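Local coordinates for protein histidinol-phosphatase (Listeria monocytogenes serotype 4b str. H7858, PDB 6NLR) that probably hydrolyses histidinol phosphate to histidinol and inorganic phosphate during histidine biosynthesis, using a centre of three metal ions, at residues E39-S44 and R105-E110; Y70-M75 and P113-G118; V94-G99 and A169-F174. All coordinates share one frame; numbering follows the deposited sequence.

Interaction 1: E39-S44 and R105-E110; sequences EHAPLS and RDFLNE. With MN (manganese (II) ion), chain D.
Phe107 reaches from its helix into the bend that follows strand 34-40, where Ala41 and Pro42 receive the far end of its ring. Ala41 CB lies 3.8 Å from Phe107 CE2, and Pro42 CD approaches the other flank, 4.0 Å from Phe107 CE1, both obliquely to the ring. With CG anti to the backbone N (chi1 172°), the phenyl group is carried off the helix toward the bend. A methyl group and a rigid pyrrolidine suit this place, since both offer apolar surface with little bulk. The ring is further enclosed by Phe92, which meets it edge-to-face, and by Leu68. Away from the ring the helix faces solvent, with Asp106 and Glu110 on its flanks and Asn109 on the far side, all exposed. Just before the packed bend the chain turns to metal chemistry. His40 NE2 binds a manganese ion at 2.1 Å, joined by His14 and His260. Glu39 OE2 accepts the backbone N-H of His40 (2.9 Å, 152°) and bonds ND1 of His8, a cobalt ligand, which Glu39 probably helps to orient from the second shell. Metal-binding histidines at the end of a parallel strand, with a helix packed beyond, are typical of the TIM-barrel-like PHP domain.

Interaction 2: Y70-M75 and P113-G118; sequences YYFKKM and PQTDDG
Phe72 lays one face of its ring over the side chain of Gln114, so that helix 68-81 of the PHP domain, a TIM-barrel relative, is packed against the turn leading into strand 117-127. Gln114 CB sits 3.9 Å from the ring centroid and 22° off the normal, a CH-pi contact over the face. From there the extended glutamine chain runs across the ring at about a right angle, and its OE1 ends 3.4 Å from Phe72 CD2, above the rim. The amide plane is tilted 34° from the ring, so the amide covers the face without stacking flat on it. Glutamine suits this partly open edge, because CB and the flat amide can both lie over the ring while the residue stays exposed. Tyr71 CD2 lies over the centre of the opposite face, 4.2 Å above the plane, and Ile90 of strand 87-95 touches the phenylalanine; the buried ring is thus held from several directions. Thr115 completes the contact at the edge: its CG2, near the ring plane, is 4.2 Å from Phe72 CZ. The threonine divides its roles by branch, for while the methyl packs on the ring, OG1 is hydrogen-bonded to the carbonyl O of Gly112.

Interaction 3: V94-G99 and A169-F174; sequences VDYLIG and ADLGLF
Tyr96 and Ala169 make the closest approach between the end of strand 87-95 and the loop that leaves helix 152-168. The tyrosine can be followed outward. Its CB does not point straight at the loop, but CG is anti to the backbone N (chi1 -176°), and this swings the ring so that its far half comes nearer. CD1 is the first atom to meet the loop: Leu171 CD1 stands 4.2 Å from it, at the ring edge and near its plane. One bond further on, Tyr96 CE1 touches Ala169 CB at 3.6 Å, meeting the ring obliquely. The tip, OH, still lies 4.2 Å from Ala169 CB, yet its polar partner is Glu101 OE2, to which it is hydrogen-bonded. Leu120, Gln165 and Ser166 also touch this buried side chain.

Each residue type fits its place. Alanine, the first residue beyond the helix, lets the ring come close to the backbone, while the branched Leu171 fills the edge and reaches Leu108 of helix 101-111 as well. An Asx turn at 170-172, in which Asp170 OD1 accepts the N-H of Gly172 at 3.2 Å, helps to shape the loop; the positive phi of that glycine (81°) is one a residue without a side chain adopts easily. On the strand, Asp95 OD1 is hydrogen-bonded to ND1 of His123, a manganese ligand, which makes Asp95 a second-shell residue beside Tyr96. Across the contact itself no hydrogen bond is formed. The chemistry therefore implies a division of labour within one residue: the tyrosine ring supplies apolar packing between segment 94-99 and the loop, and its hydroxyl, although buried, is satisfied by a carboxylate.

Overall arrangement
The three contacts lie within the PHP domain, and all reach its mixed sheet. Interactions 1 and 3 are closest, with centres 9 Å apart: strands 34-40 and 87-95 are neighbours, and Arg105 NH2 lies 2.9 Å from Asp170 O, a probable hydrogen bond between them. Interaction 2 is centred about 12 Å from interaction 1, meeting it where Tyr71 OH lies 3.3 Å from Glu39 N, and 18 Å from interaction 3, which it touches where Pro113 CG meets Phe174 CZ at 3.8 Å. Interaction 1 supplies a metal ligand directly. Its Ala41 side chain is about 11 Å from the cobalt ion, and the Tyr96 side chain of interaction 3 about 11 Å from a manganese ion.

Interaction 1: E39-S44 and R105-E110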
ATOM      1  N   GLU A  39       0.611   9.906  -0.590  1.00 24.18           N
ATOM      2  CA  GLU A  39       2.081   9.825  -0.685  1.00 23.49           C
ATOM      3  C   GLU A  39       2.618   9.060   0.532  1.00 25.66           C
ATOM      4  O   GLU A  39       1.988   9.106   1.624  1.00 21.57           O
ATOM      5  CB  GLU A  39       2.675  11.222  -0.796  1.00 25.65           C
ATOM      6  CG  GLU A  39       4.119  11.181  -1.209  1.00 27.30           C
ATOM      7  CD  GLU A  39       4.341  10.302  -2.437  1.00 24.89           C
ATOM      8  OE1 GLU A  39       4.153  10.805  -3.547  1.00 25.32           O
ATOM      9  OE2 GLU A  39       4.678   9.115  -2.242  1.00 25.98           O
ATOM     10  N   HIS A  40       3.754   8.380   0.372  1.00 22.82           N
ATOM     11  CA  HIS A  40       4.429   7.695   1.501  1.00 25.68           C
ATOM     12  C   HIS A  40       4.716   8.669   2.642  1.00 26.95           C
ATOM     13  O   HIS A  40       5.381   9.700   2.397  1.00 26.78           O
ATOM     14  CB  HIS A  40       5.730   7.075   1.032  1.00 28.88           C
ATOM     15  CG  HIS A  40       5.498   6.026   0.018  1.00 27.61           C
ATOM     16  ND1 HIS A  40       4.982   4.798   0.363  1.00 32.07           N
ATOM     17  CD2 HIS A  40       5.716   6.019  -1.312  1.00 28.92           C
ATOM     18  CE1 HIS A  40       4.895   4.052  -0.726  1.00 28.30           C
ATOM     19  NE2 HIS A  40       5.335   4.785  -1.763  1.00 29.91           N
ATOM     20  N   ALA A  41       4.244   8.358   3.850  1.00 27.74           N
ATOM     21  CA  ALA A  41       4.547   9.156   5.061  1.00 26.39           C
ATOM     22  C   ALA A  41       6.026   8.997   5.381  1.00 25.64           C
ATOM     23  O   ALA A  41       6.559   7.908   5.206  1.00 27.73           O
ATOM     24  CB  ALA A  41       3.706   8.715   6.229  1.00 26.96           C
ATOM     25  N   PRO A  42       6.714  10.047   5.869  1.00 24.96           N
ATOM     26  CA  PRO A  42       8.087   9.917   6.359  1.00 27.27           C
ATOM     27  C   PRO A  42       8.280   8.778   7.380  1.00 28.32           C
ATOM     28  O   PRO A  42       7.417   8.592   8.231  1.00 26.26           O
ATOM     29  CB  PRO A  42       8.350  11.274   7.035  1.00 28.63           C
ATOM     30  CG  PRO A  42       7.444  12.238   6.293  1.00 29.10           C
ATOM     31  CD  PRO A  42       6.201  11.420   5.974  1.00 26.95           C
ATOM     32  N   LEU A  43       9.382   8.026   7.267  1.00 26.84           N
ATOM     33  CA  LEU A  43       9.684   6.915   8.220  1.00 29.54           C
ATOM     34  C   LEU A  43      10.199   7.487   9.535  1.00 31.54           C
ATOM     35  O   LEU A  43      10.763   8.563   9.517  1.00 34.57           O
ATOM     36  CB  LEU A  43      10.717   5.964   7.632  1.00 30.80           C
ATOM     37  CG  LEU A  43      10.321   5.285   6.327  1.00 29.65           C
ATOM     38  CD1 LEU A  43      11.457   4.401   5.843  1.00 32.43           C
ATOM     39  CD2 LEU A  43       9.064   4.468   6.517  1.00 31.98           C
ATOM     40  N   SER A  44       9.967   6.792  10.645  1.00 31.64           N
ATOM     41  CA  SER A  44      10.622   7.051  11.950  1.00 31.64           C
ATOM     42  C   SER A  44      12.145   7.038  11.742  1.00 33.47           C
ATOM     43  O   SER A  44      12.646   6.061  11.142  1.00 30.32           O
ATOM     44  CB  SER A  44      10.185   6.033  12.979  1.00 31.16           C
ATOM     45  OG  SER A  44      11.230   5.781  13.900  1.00 33.70           O
ATOM     46  N   ARG A 105       1.270   6.785  15.652  1.00 26.59           N
ATOM     47  CA  ARG A 105       0.134   7.423  16.367  1.00 32.09           C
ATOM     48  C   ARG A 105       0.426   8.926  16.497  1.00 31.33           C
ATOM     49  O   ARG A 105      -0.485   9.726  16.209  1.00 28.26           O
ATOM     50  CB  ARG A 105      -0.109   6.721  17.716  1.00 32.70           C
ATOM     51  CG  ARG A 105      -1.292   7.256  18.515  1.00 35.20           C
ATOM     52  CD  ARG A 105      -1.431   6.633  19.899  1.00 35.35           C
ATOM     53  NE  ARG A 105      -1.377   5.189  19.813  1.00 39.28           N
ATOM     54  CZ  ARG A 105      -0.381   4.418  20.255  1.00 42.83           C
ATOM     55  NH1 ARG A 105       0.670   4.936  20.878  1.00 46.69           N
ATOM     56  NH2 ARG A 105      -0.448   3.111  20.079  1.00 40.43           N
ATOM     57  N   ASP A 106       1.641   9.305  16.917  1.00 31.65           N
ATOM     58  CA  ASP A 106       2.021  10.734  17.092  1.00 32.89           C
ATOM     59  C   ASP A 106       1.971  11.435  15.733  1.00 30.27           C
ATOM     60  O   ASP A 106       1.474  12.553  15.668  1.00 31.33           O
ATOM     61  CB  ASP A 106       3.397  10.878  17.736  1.00 37.58           C
ATOM     62  CG  ASP A 106       3.432  10.464  19.201  1.00 45.69           C
ATOM     63  OD1 ASP A 106       2.348  10.197  19.778  1.00 44.38           O
ATOM     64  OD2 ASP A 106       4.555  10.405  19.758  1.00 55.82           O
ATOM     65  N   PHE A 107       2.440  10.780  14.672  1.00 28.89           N
ATOM     66  CA  PHE A 107       2.454  11.363  13.309  1.00 27.64           C
ATOM     67  C   PHE A 107       1.000  11.604  12.868  1.00 27.50           C
ATOM     68  O   PHE A 107       0.664  12.708  12.390  1.00 26.04           O
ATOM     69  CB  PHE A 107       3.216  10.468  12.327  1.00 27.39           C
ATOM     70  CG  PHE A 107       3.077  10.926  10.898  1.00 28.36           C
ATOM     71  CD1 PHE A 107       3.931  11.876  10.371  1.00 31.78           C
ATOM     72  CD2 PHE A 107       2.049  10.454  10.101  1.00 30.35           C
ATOM     73  CE1 PHE A 107       3.772  12.332   9.071  1.00 30.58           C
ATOM     74  CE2 PHE A 107       1.905  10.890   8.791  1.00 29.00           C
ATOM     75  CZ  PHE A 107       2.757  11.839   8.292  1.00 29.86           C
ATOM     76  N   LEU A 108       0.148  10.590  13.020  1.00 25.97           N
ATOM     77  CA  LEU A 108      -1.267  10.678  12.578  1.00 26.50           C
ATOM     78  C   LEU A 108      -2.017  11.719  13.418  1.00 27.14           C
ATOM     79  O   LEU A 108      -2.809  12.468  12.826  1.00 28.32           O
ATOM     80  CB  LEU A 108      -1.894   9.291  12.685  1.00 25.06           C
ATOM     81  CG  LEU A 108      -1.415   8.284  11.646  1.00 26.26           C
ATOM     82  CD1 LEU A 108      -1.929   6.886  11.981  1.00 28.28           C
ATOM     83  CD2 LEU A 108      -1.893   8.698  10.275  1.00 26.84           C
ATOM     84  N   ASN A 109      -1.789  11.774  14.733  1.00 26.73           N
ATOM     85  CA  ASN A 109      -2.432  12.806  15.588  1.00 30.39           C
ATOM     86  C   ASN A 109      -1.979  14.199  15.128  1.00 32.02           C
ATOM     87  O   ASN A 109      -2.812  15.110  15.156  1.00 32.68           O
ATOM     88  CB  ASN A 109      -2.190  12.591  17.086  1.00 30.21           C
ATOM     89  CG  ASN A 109      -2.955  11.403  17.650  1.00 32.07           C
ATOM     90  OD1 ASN A 109      -2.607  10.913  18.716  1.00 34.52           O
ATOM     91  ND2 ASN A 109      -3.999  10.936  16.982  1.00 28.09           N
ATOM     92  N   GLU A 110      -0.725  14.381  14.706  1.00 32.10           N
ATOM     93  CA  GLU A 110      -0.254  15.733  14.291  1.00 35.66           C
ATOM     94  C   GLU A 110      -0.798  16.094  12.896  1.00 32.74           C
ATOM     95  O   GLU A 110      -1.314  17.190  12.750  1.00 32.35           O
ATOM     96  CB  GLU A 110       1.270  15.843  14.329  1.00 40.18           C
ATOM     97  CG  GLU A 110       1.758  17.207  13.880  1.00 47.95           C
ATOM     98  CD  GLU A 110       3.195  17.561  14.235  1.00 57.90           C
ATOM     99  OE1 GLU A 110       3.947  16.649  14.646  1.00 60.58           O
ATOM    100  OE2 GLU A 110       3.562  18.754  14.095  1.00 63.45           O
TER
HETATM  101 MN    MN D 301       5.893   4.057  -3.696  0.83 27.66          MN

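Interaction 2: Y70-M75 and P113-G118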
ATOM      1  N   TYR A  70       5.451  21.519   2.097  1.00 36.06           N
ATOM      2  CA  TYR A  70       5.532  21.691   0.621  1.00 35.04           C
ATOM      3  C   TYR A  70       4.583  20.688  -0.046  1.00 34.38           C
ATOM      4  O   TYR A  70       3.878  21.060  -1.008  1.00 32.34           O
ATOM      5  CB  TYR A  70       6.982  21.572   0.152  1.00 38.86           C
ATOM      6  CG  TYR A  70       7.904  22.614   0.754  1.00 42.23           C
ATOM      7  CD1 TYR A  70       7.894  23.930   0.310  1.00 45.33           C
ATOM      8  CD2 TYR A  70       8.757  22.293   1.802  1.00 44.62           C
ATOM      9  CE1 TYR A  70       8.703  24.897   0.884  1.00 50.43           C
ATOM     10  CE2 TYR A  70       9.600  23.240   2.363  1.00 48.92           C
ATOM     11  CZ  TYR A  70       9.571  24.548   1.905  1.00 53.79           C
ATOM     12  OH  TYR A  70      10.403  25.494   2.445  1.00 62.55           O
ATOM     13  N   TYR A  71       4.515  19.466   0.485  1.00 29.77           N
ATOM     14  CA  TYR A  71       3.594  18.411  -0.004  1.00 29.32           C
ATOM     15  C   TYR A  71       2.146  18.887   0.120  1.00 29.37           C
ATOM     16  O   TYR A  71       1.428  18.872  -0.898  1.00 28.88           O
ATOM     17  CB  TYR A  71       3.788  17.108   0.766  1.00 28.99           C
ATOM     18  CG  TYR A  71       2.729  16.071   0.506  1.00 27.78           C
ATOM     19  CD1 TYR A  71       2.651  15.436  -0.719  1.00 27.78           C
ATOM     20  CD2 TYR A  71       1.818  15.710   1.482  1.00 27.64           C
ATOM     21  CE1 TYR A  71       1.694  14.471  -0.967  1.00 27.19           C
ATOM     22  CE2 TYR A  71       0.858  14.743   1.255  1.00 27.78           C
ATOM     23  CZ  TYR A  71       0.799  14.112   0.026  1.00 27.54           C
ATOM     24  OH  TYR A  71      -0.114  13.124  -0.219  1.00 24.96           O
ATOM     25  N   PHE A  72       1.737  19.317   1.317  1.00 27.36           N
ATOM     26  CA  PHE A  72       0.355  19.798   1.565  1.00 29.34           C
ATOM     27  C   PHE A  72       0.055  21.018   0.695  1.00 29.28           C
ATOM     28  O   PHE A  72      -1.032  21.087   0.124  1.00 31.17           O
ATOM     29  CB  PHE A  72       0.116  20.088   3.047  1.00 32.30           C
ATOM     30  CG  PHE A  72      -0.144  18.832   3.832  1.00 31.88           C
ATOM     31  CD1 PHE A  72      -1.204  18.013   3.500  1.00 32.24           C
ATOM     32  CD2 PHE A  72       0.684  18.459   4.874  1.00 31.91           C
ATOM     33  CE1 PHE A  72      -1.468  16.866   4.228  1.00 32.43           C
ATOM     34  CE2 PHE A  72       0.427  17.307   5.596  1.00 29.54           C
ATOM     35  CZ  PHE A  72      -0.646  16.519   5.271  1.00 32.15           C
ATOM     36  N   LYS A  73       0.991  21.955   0.579  1.00 30.38           N
ATOM     37  CA  LYS A  73       0.758  23.161  -0.239  1.00 32.35           C
ATOM     38  C   LYS A  73       0.482  22.741  -1.692  1.00 31.53           C
ATOM     39  O   LYS A  73      -0.505  23.217  -2.263  1.00 32.65           O
ATOM     40  CB  LYS A  73       1.955  24.102  -0.136  1.00 34.07           C
ATOM     41  CG  LYS A  73       1.848  25.335  -1.009  1.00 35.99           C
ATOM     42  CD  LYS A  73       3.091  26.167  -0.987  1.00 39.83           C
ATOM     43  CE  LYS A  73       2.973  27.381  -1.876  1.00 42.78           C
ATOM     44  NZ  LYS A  73       4.314  27.861  -2.253  1.00 44.31           N
ATOM     45  N   LYS A  74       1.333  21.899  -2.284  1.00 30.54           N
ATOM     46  CA  LYS A  74       1.198  21.501  -3.713  1.00 29.42           C
ATOM     47  C   LYS A  74      -0.118  20.743  -3.906  1.00 27.57           C
ATOM     48  O   LYS A  74      -0.855  21.037  -4.837  1.00 24.50           O
ATOM     49  CB  LYS A  74       2.401  20.679  -4.170  1.00 30.34           C
ATOM     50  CG  LYS A  74       2.312  20.122  -5.590  1.00 31.08           C
ATOM     51  CD  LYS A  74       2.206  21.198  -6.649  1.00 32.81           C
ATOM     52  CE  LYS A  74       2.057  20.624  -8.041  1.00 34.59           C
ATOM     53  NZ  LYS A  74       3.265  19.860  -8.425  1.00 33.75           N
HETATM   54  N   MSE A  75      -0.415  19.760  -3.041  1.00 27.10           N
HETATM   55  CA  MSE A  75      -1.587  18.925  -3.276  1.00 27.65           C
HETATM   56  C   MSE A  75      -2.880  19.729  -3.091  1.00 28.45           C
HETATM   57  O   MSE A  75      -3.849  19.480  -3.794  1.00 31.11           O
HETATM   58  CB  MSE A  75      -1.597  17.691  -2.365  1.00 27.49           C
HETATM   59  CG  MSE A  75      -0.444  16.714  -2.573  1.00 29.24           C
HETATM   60 SE   MSE A  75       0.170  16.596  -4.448  1.00 30.29          SE
HETATM   61  CE  MSE A  75       2.132  16.719  -4.358  1.00 29.13           C
ATOM     62  N   PRO A 113      -5.364  15.741  10.812  1.00 28.34           N
ATOM     63  CA  PRO A 113      -6.357  16.778  10.533  1.00 29.16           C
ATOM     64  C   PRO A 113      -6.204  17.435   9.154  1.00 32.55           C
ATOM     65  O   PRO A 113      -7.150  18.033   8.718  1.00 35.47           O
ATOM     66  CB  PRO A 113      -6.131  17.808  11.666  1.00 31.52           C
ATOM     67  CG  PRO A 113      -5.587  16.966  12.792  1.00 30.70           C
ATOM     68  CD  PRO A 113      -4.653  16.005  12.070  1.00 30.58           C
ATOM     69  N   GLN A 114      -5.039  17.332   8.502  1.00 31.33           N
ATOM     70  CA  GLN A 114      -4.806  17.949   7.164  1.00 32.05           C
ATOM     71  C   GLN A 114      -5.182  16.974   6.039  1.00 30.47           C
ATOM     72  O   GLN A 114      -4.973  17.326   4.879  1.00 30.87           O
ATOM     73  CB  GLN A 114      -3.348  18.391   7.046  1.00 32.33           C
ATOM     74  CG  GLN A 114      -3.046  19.652   7.858  1.00 32.54           C
ATOM     75  CD  GLN A 114      -1.584  19.992   7.741  1.00 34.26           C
ATOM     76  OE1 GLN A 114      -1.154  20.573   6.743  1.00 33.37           O
ATOM     77  NE2 GLN A 114      -0.814  19.592   8.742  1.00 33.13           N
ATOM     78  N   THR A 115      -5.719  15.797   6.365  1.00 30.63           N
ATOM     79  CA  THR A 115      -5.945  14.693   5.397  1.00 29.78           C
ATOM     80  C   THR A 115      -7.432  14.366   5.331  1.00 29.49           C
ATOM     81  O   THR A 115      -8.131  14.664   6.275  1.00 26.71           O
ATOM     82  CB  THR A 115      -5.153  13.438   5.770  1.00 28.59           C
ATOM     83  OG1 THR A 115      -5.711  12.871   6.955  1.00 27.56           O
ATOM     84  CG2 THR A 115      -3.687  13.735   5.981  1.00 30.51           C
ATOM     85  N   ASP A 116      -7.807  13.659   4.281  1.00 30.23           N
ATOM     86  CA  ASP A 116      -9.166  13.377   3.787  1.00 34.47           C
ATOM     87  C   ASP A 116      -9.283  11.904   3.370  1.00 29.66           C
ATOM     88  O   ASP A 116     -10.363  11.474   2.992  1.00 29.97           O
ATOM     89  CB  ASP A 116      -9.285  14.218   2.518  1.00 44.43           C
ATOM     90  CG  ASP A 116     -10.690  14.535   2.121  1.00 52.41           C
ATOM     91  OD1 ASP A 116     -11.581  14.128   2.877  1.00 68.45           O
ATOM     92  OD2 ASP A 116     -10.871  15.190   1.063  1.00 60.19           O
ATOM     93  N   ASP A 117      -8.168  11.173   3.306  1.00 27.71           N
ATOM     94  CA  ASP A 117      -8.145   9.732   2.940  1.00 25.67           C
ATOM     95  C   ASP A 117      -6.812   9.177   3.423  1.00 24.31           C
ATOM     96  O   ASP A 117      -5.967   9.953   3.949  1.00 24.33           O
ATOM     97  CB  ASP A 117      -8.369   9.521   1.437  1.00 24.55           C
ATOM     98  CG  ASP A 117      -8.834   8.129   1.020  1.00 25.61           C
ATOM     99  OD1 ASP A 117      -9.134   7.300   1.918  1.00 22.82           O
ATOM    100  OD2 ASP A 117      -8.900   7.876  -0.225  1.00 24.69           O
ATOM    101  N   GLY A 118      -6.635   7.877   3.281  1.00 23.62           N
ATOM    102  CA  GLY A 118      -5.430   7.216   3.800  1.00 24.77           C
ATOM    103  C   GLY A 118      -5.444   5.747   3.475  1.00 23.64           C
ATOM    104  O   GLY A 118      -6.530   5.177   3.289  1.00 22.33           O
TER

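Interaction 3: V94-G99 and A169-F174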
ATOM      1  N   VAL A  94       0.504   5.255   4.829  1.00 20.32           N
ATOM      2  CA  VAL A  94       1.164   5.188   6.150  1.00 21.66           C
ATOM      3  C   VAL A  94       1.765   3.795   6.297  1.00 22.21           C
ATOM      4  O   VAL A  94       1.028   2.816   6.196  1.00 22.87           O
ATOM      5  CB  VAL A  94       0.170   5.530   7.266  1.00 22.25           C
ATOM      6  CG1 VAL A  94       0.847   5.513   8.620  1.00 23.96           C
ATOM      7  CG2 VAL A  94      -0.494   6.882   7.009  1.00 22.83           C
ATOM      8  N   ASP A  95       3.070   3.720   6.540  1.00 23.27           N
ATOM      9  CA  ASP A  95       3.729   2.446   6.910  1.00 22.52           C
ATOM     10  C   ASP A  95       3.203   2.022   8.280  1.00 23.21           C
ATOM     11  O   ASP A  95       3.232   2.853   9.226  1.00 24.25           O
ATOM     12  CB  ASP A  95       5.250   2.579   6.923  1.00 23.34           C
ATOM     13  CG  ASP A  95       5.830   2.382   5.545  1.00 24.91           C
ATOM     14  OD1 ASP A  95       6.069   1.200   5.167  1.00 27.45           O
ATOM     15  OD2 ASP A  95       5.955   3.392   4.847  1.00 28.38           O
ATOM     16  N   TYR A  96       2.752   0.777   8.384  1.00 21.54           N
ATOM     17  CA  TYR A  96       2.656   0.078   9.680  1.00 23.07           C
ATOM     18  C   TYR A  96       4.079  -0.402  10.004  1.00 24.01           C
ATOM     19  O   TYR A  96       4.636  -1.262   9.279  1.00 21.72           O
ATOM     20  CB  TYR A  96       1.607  -1.033   9.691  1.00 22.00           C
ATOM     21  CG  TYR A  96       1.490  -1.626  11.064  1.00 23.41           C
ATOM     22  CD1 TYR A  96       0.944  -0.884  12.108  1.00 23.81           C
ATOM     23  CD2 TYR A  96       2.029  -2.864  11.363  1.00 25.12           C
ATOM     24  CE1 TYR A  96       0.901  -1.384  13.400  1.00 22.87           C
ATOM     25  CE2 TYR A  96       1.966  -3.385  12.646  1.00 26.27           C
ATOM     26  CZ  TYR A  96       1.405  -2.636  13.662  1.00 23.11           C
ATOM     27  OH  TYR A  96       1.355  -3.141  14.912  1.00 26.59           O
ATOM     28  N   LEU A  97       4.678   0.210  11.027  1.00 25.52           N
ATOM     29  CA  LEU A  97       6.051  -0.111  11.501  1.00 26.93           C
ATOM     30  C   LEU A  97       5.931  -0.899  12.813  1.00 24.96           C
ATOM     31  O   LEU A  97       5.589  -0.302  13.864  1.00 24.40           O
ATOM     32  CB  LEU A  97       6.831   1.199  11.670  1.00 26.48           C
ATOM     33  CG  LEU A  97       7.018   2.034  10.399  1.00 28.10           C
ATOM     34  CD1 LEU A  97       7.741   3.341  10.713  1.00 30.04           C
ATOM     35  CD2 LEU A  97       7.765   1.270   9.300  1.00 26.17           C
ATOM     36  N   ILE A  98       6.164  -2.205  12.727  1.00 25.76           N
ATOM     37  CA  ILE A  98       6.042  -3.152  13.876  1.00 27.08           C
ATOM     38  C   ILE A  98       6.994  -2.682  14.984  1.00 30.19           C
ATOM     39  O   ILE A  98       8.194  -2.483  14.698  1.00 30.04           O
ATOM     40  CB  ILE A  98       6.336  -4.588  13.407  1.00 30.55           C
ATOM     41  CG1 ILE A  98       5.276  -5.066  12.409  1.00 28.12           C
ATOM     42  CG2 ILE A  98       6.459  -5.543  14.601  1.00 31.52           C
ATOM     43  CD1 ILE A  98       5.746  -6.165  11.500  1.00 29.09           C
ATOM     44  N   GLY A  99       6.449  -2.422  16.173  1.00 31.38           N
ATOM     45  CA  GLY A  99       7.195  -1.944  17.345  1.00 31.78           C
ATOM     46  C   GLY A  99       7.319  -0.428  17.378  1.00 32.36           C
ATOM     47  O   GLY A  99       7.916   0.057  18.335  1.00 33.47           O
ATOM     48  N   ALA A 169      -4.123  -2.616  15.338  1.00 25.11           N
ATOM     49  CA  ALA A 169      -3.365  -1.509  15.971  1.00 32.02           C
ATOM     50  C   ALA A 169      -4.295  -0.330  16.342  1.00 33.79           C
ATOM     51  O   ALA A 169      -5.151   0.059  15.537  1.00 29.17           O
ATOM     52  CB  ALA A 169      -2.261  -1.054  15.066  1.00 30.80           C
ATOM     53  N   ASP A 170      -4.094   0.227  17.528  1.00 33.40           N
ATOM     54  CA  ASP A 170      -4.661   1.526  17.973  1.00 36.92           C
ATOM     55  C   ASP A 170      -3.695   2.623  17.516  1.00 35.14           C
ATOM     56  O   ASP A 170      -2.696   2.846  18.205  1.00 36.51           O
ATOM     57  CB  ASP A 170      -4.872   1.518  19.497  1.00 41.14           C
ATOM     58  CG  ASP A 170      -4.976   2.900  20.134  1.00 50.15           C
ATOM     59  OD1 ASP A 170      -5.353   3.859  19.405  1.00 54.21           O
ATOM     60  OD2 ASP A 170      -4.653   3.028  21.355  1.00 52.57           O
ATOM     61  N   LEU A 171      -3.974   3.292  16.398  1.00 32.85           N
ATOM     62  CA  LEU A 171      -3.126   4.399  15.884  1.00 29.36           C
ATOM     63  C   LEU A 171      -3.912   5.714  15.970  1.00 30.37           C
ATOM     64  O   LEU A 171      -3.599   6.690  15.249  1.00 28.70           O
ATOM     65  CB  LEU A 171      -2.689   4.060  14.461  1.00 29.35           C
ATOM     66  CG  LEU A 171      -1.858   2.768  14.345  1.00 30.96           C
ATOM     67  CD1 LEU A 171      -1.501   2.460  12.911  1.00 30.82           C
ATOM     68  CD2 LEU A 171      -0.592   2.835  15.198  1.00 29.51           C
ATOM     69  N   GLY A 172      -4.902   5.742  16.853  1.00 29.06           N
ATOM     70  CA  GLY A 172      -5.703   6.941  17.161  1.00 29.03           C
ATOM     71  C   GLY A 172      -6.804   7.182  16.123  1.00 28.29           C
ATOM     72  O   GLY A 172      -7.009   6.329  15.241  1.00 25.01           O
ATOM     73  N   LEU A 173      -7.445   8.338  16.204  1.00 27.61           N
ATOM     74  CA  LEU A 173      -8.656   8.695  15.434  1.00 29.11           C
ATOM     75  C   LEU A 173      -8.336   8.752  13.941  1.00 28.16           C
ATOM     76  O   LEU A 173      -9.242   8.458  13.148  1.00 31.19           O
ATOM     77  CB  LEU A 173      -9.137  10.057  15.940  1.00 30.71           C
ATOM     78  CG  LEU A 173     -10.334  10.659  15.215  1.00 33.44           C
ATOM     79  CD1 LEU A 173     -11.525   9.693  15.181  1.00 32.59           C
ATOM     80  CD2 LEU A 173     -10.714  11.961  15.887  1.00 34.49           C
ATOM     81  N   PHE A 174      -7.115   9.140  13.563  1.00 25.59           N
ATOM     82  CA  PHE A 174      -6.738   9.418  12.153  1.00 25.79           C
ATOM     83  C   PHE A 174      -6.085   8.193  11.491  1.00 25.81           C
ATOM     84  O   PHE A 174      -5.612   8.326  10.371  1.00 26.05           O
ATOM     85  CB  PHE A 174      -5.867  10.672  12.093  1.00 25.79           C
ATOM     86  CG  PHE A 174      -6.574  11.889  12.632  1.00 28.48           C
ATOM     87  CD1 PHE A 174      -7.536  12.549  11.876  1.00 29.19           C
ATOM     88  CD2 PHE A 174      -6.296  12.370  13.910  1.00 29.64           C
ATOM     89  CE1 PHE A 174      -8.185  13.667  12.385  1.00 30.21           C
ATOM     90  CE2 PHE A 174      -6.943  13.490  14.410  1.00 30.30           C
ATOM     91  CZ  PHE A 174      -7.896  14.128  13.651  1.00 30.73           C
TER